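Local coordinates for Serine/threonine-protein kinase Tel1 (Chaetomium thermophilum, PDB 6SKY), which probably phosphorylates serine and threonine residues in [ST]-Q sites, including histone H2A, as an ATM-family kinase that activates checkpoint signalling after DNA damage, at residues A[1996-2001]-A[2012-2017]. Residues are numbered along the deposited sequence; the frame is centred on the assembly and turned at random.
Sequences SLLQSQ and DATFTT
Leu1998 lays its isobutyl end over one turn of the helix 2011-2021, against Ala2013 and Thr2017, which face it, and Thr2014, which lies alongside. This is helix-to-helix packing in the alpha solenoid of the FAT region, between the last turn of helix 1991-1999 and the first turns of the next helix. Leu1998 supplies all the residue contacts from its own segment. Its CG stands beside the backbone N, anti to the carbonyl carbon (chi1 -74°), which carries both methyls out to the neighbouring helix. The branches divide the work: CD1 rests on the backbone, 3.9 Å from Thr2014 CA, and also lies 4.1 Å from Ala2013 O. CD2 instead comes 4.0 Å from Thr2014 OG1, a hydroxyl whose hydrogen bond is made to the carbonyl of Ser2010. Thr2017 completes the surface, its OG1 lying 4.1 Å from Leu1998 CD1, the two side chains running antiparallel past one another. The hydroxyls that line this patch are thus turned back onto their own helix, and they present van der Waals contact to the leucine. Replacing Thr2017 with an alanine would probably open a small gap beside Leu1998 CD1 and leave Ala2013 O held by the backbone N-H of this residue alone. Around the contact, Ala2013 also touches Ile1982 of helix 1974-1988, and Leu1997 packs on Cys1978, Leu1981 and Leu1985 of that same helix. Ser1996, Leu1997, Gln1999 and Ser2000 pack on Ser1996 and Ser2000 of the second subunit, so the end of helix 1991-1999 and the turn after it lie at the dimer interface. Within the second helix, Thr2017 N and Thr2017 OG1 approach Ala2013 O from opposite faces of its carbonyl plane, the hydroxyl at 2.8 Å and tilted 32° from that plane.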
loop_
_atom_site.group_PDB
_atom_site.type_symbol
_atom_site.label_atom_id
_atom_site.label_comp_id
_atom_site.label_asym_id
_atom_site.label_seq_id
_atom_site.Cartn_x
_atom_site.Cartn_y
_atom_site.Cartn_z
ATOM N N SER A 1996 -24.170 7.186 -15.625
ATOM C CA SER A 1996 -24.226 8.635 -15.772
ATOM C C SER A 1996 -23.279 9.129 -16.853
ATOM O O SER A 1996 -23.566 10.129 -17.510
ATOM C CB SER A 1996 -23.909 9.309 -14.445
ATOM O OG SER A 1996 -22.524 9.304 -14.204
ATOM N N LEU A 1997 -22.145 8.460 -17.042
ATOM C CA LEU A 1997 -21.224 8.860 -18.100
ATOM C C LEU A 1997 -21.738 8.480 -19.478
ATOM O O LEU A 1997 -21.359 9.105 -20.472
ATOM C CB LEU A 1997 -19.859 8.227 -17.880
ATOM C CG LEU A 1997 -18.738 9.050 -17.271
ATOM C CD1 LEU A 1997 -17.498 8.213 -17.241
ATOM C CD2 LEU A 1997 -18.498 10.288 -18.079
ATOM N N LEU A 1998 -22.561 7.438 -19.566
ATOM C CA LEU A 1998 -23.156 7.061 -20.841
ATOM C C LEU A 1998 -24.303 7.983 -21.205
ATOM O O LEU A 1998 -24.446 8.361 -22.369
ATOM C CB LEU A 1998 -23.645 5.618 -20.793
ATOM C CG LEU A 1998 -22.615 4.499 -20.840
ATOM C CD1 LEU A 1998 -23.233 3.218 -20.371
ATOM C CD2 LEU A 1998 -22.108 4.346 -22.235
ATOM N N GLN A 1999 -25.133 8.351 -20.228
ATOM C CA GLN A 1999 -26.254 9.239 -20.517
ATOM C C GLN A 1999 -25.804 10.609 -20.996
ATOM O O GLN A 1999 -26.596 11.332 -21.601
ATOM C CB GLN A 1999 -27.139 9.385 -19.292
ATOM C CG GLN A 1999 -27.997 8.176 -19.047
ATOM C CD GLN A 1999 -28.829 8.304 -17.798
ATOM O OE1 GLN A 1999 -28.483 9.043 -16.879
ATOM N NE2 GLN A 1999 -29.939 7.582 -17.757
ATOM N N SER A 2000 -24.562 10.981 -20.739
ATOM C CA SER A 2000 -23.978 12.187 -21.296
ATOM C C SER A 2000 -23.464 11.983 -22.708
ATOM O O SER A 2000 -22.841 12.892 -23.260
ATOM C CB SER A 2000 -22.842 12.670 -20.399
ATOM O OG SER A 2000 -23.278 12.773 -19.058
ATOM N N GLN A 2001 -23.717 10.815 -23.292
ATOM C CA GLN A 2001 -23.196 10.434 -24.599
ATOM C C GLN A 2001 -21.685 10.598 -24.672
ATOM O O GLN A 2001 -20.941 9.627 -24.540
ATOM C CB GLN A 2001 -23.877 11.241 -25.702
ATOM C CG GLN A 2001 -25.101 10.557 -26.313
ATOM C CD GLN A 2001 -26.231 10.355 -25.323
ATOM O OE1 GLN A 2001 -26.810 11.316 -24.821
ATOM N NE2 GLN A 2001 -26.554 9.099 -25.042
ATOM N N ASP A 2012 -21.103 -2.846 -25.671
ATOM C CA ASP A 2012 -20.906 -3.725 -24.530
ATOM C C ASP A 2012 -21.136 -2.985 -23.227
ATOM O O ASP A 2012 -21.781 -3.510 -22.317
ATOM C CB ASP A 2012 -19.504 -4.324 -24.559
ATOM C CG ASP A 2012 -19.407 -5.546 -25.444
ATOM O OD1 ASP A 2012 -20.403 -5.876 -26.115
ATOM O OD2 ASP A 2012 -18.336 -6.184 -25.465
ATOM N N ALA A 2013 -20.625 -1.761 -23.116
ATOM C CA ALA A 2013 -20.792 -1.003 -21.883
ATOM C C ALA A 2013 -22.252 -0.667 -21.639
ATOM O O ALA A 2013 -22.757 -0.834 -20.524
ATOM C CB ALA A 2013 -19.953 0.267 -21.934
ATOM N N THR A 2014 -22.946 -0.200 -22.673
ATOM C CA THR A 2014 -24.359 0.130 -22.543
ATOM C C THR A 2014 -25.153 -1.047 -22.006
ATOM O O THR A 2014 -25.886 -0.919 -21.020
ATOM C CB THR A 2014 -24.918 0.568 -23.890
ATOM O OG1 THR A 2014 -24.155 1.670 -24.386
ATOM C CG2 THR A 2014 -26.351 0.986 -23.749
ATOM N N PHE A 2015 -24.999 -2.217 -22.623
ATOM C CA PHE A 2015 -25.870 -3.320 -22.241
ATOM C C PHE A 2015 -25.394 -4.069 -21.006
ATOM O O PHE A 2015 -26.228 -4.604 -20.267
ATOM C CB PHE A 2015 -26.060 -4.237 -23.438
ATOM C CG PHE A 2015 -26.889 -3.615 -24.501
ATOM C CD1 PHE A 2015 -28.252 -3.740 -24.487
ATOM C CD2 PHE A 2015 -26.315 -2.839 -25.475
ATOM C CE1 PHE A 2015 -29.015 -3.140 -25.436
ATOM C CE2 PHE A 2015 -27.080 -2.240 -26.425
ATOM C CZ PHE A 2015 -28.427 -2.390 -26.402
ATOM N N THR A 2016 -24.098 -4.043 -20.702
ATOM C CA THR A 2016 -23.629 -4.552 -19.421
ATOM C C THR A 2016 -24.163 -3.712 -18.275
ATOM O O THR A 2016 -24.633 -4.248 -17.266
ATOM C CB THR A 2016 -22.107 -4.573 -19.395
ATOM O OG1 THR A 2016 -21.626 -5.399 -20.453
ATOM C CG2 THR A 2016 -21.622 -5.131 -18.099
ATOM N N THR A 2017 -24.104 -2.387 -18.414
ATOM C CA THR A 2017 -24.612 -1.505 -17.374
ATOM C C THR A 2017 -26.116 -1.638 -17.220
ATOM O O THR A 2017 -26.634 -1.622 -16.101
ATOM C CB THR A 2017 -24.233 -0.070 -17.702
ATOM O OG1 THR A 2017 -22.818 0.017 -17.871
ATOM C CG2 THR A 2017 -24.647 0.847 -16.601
#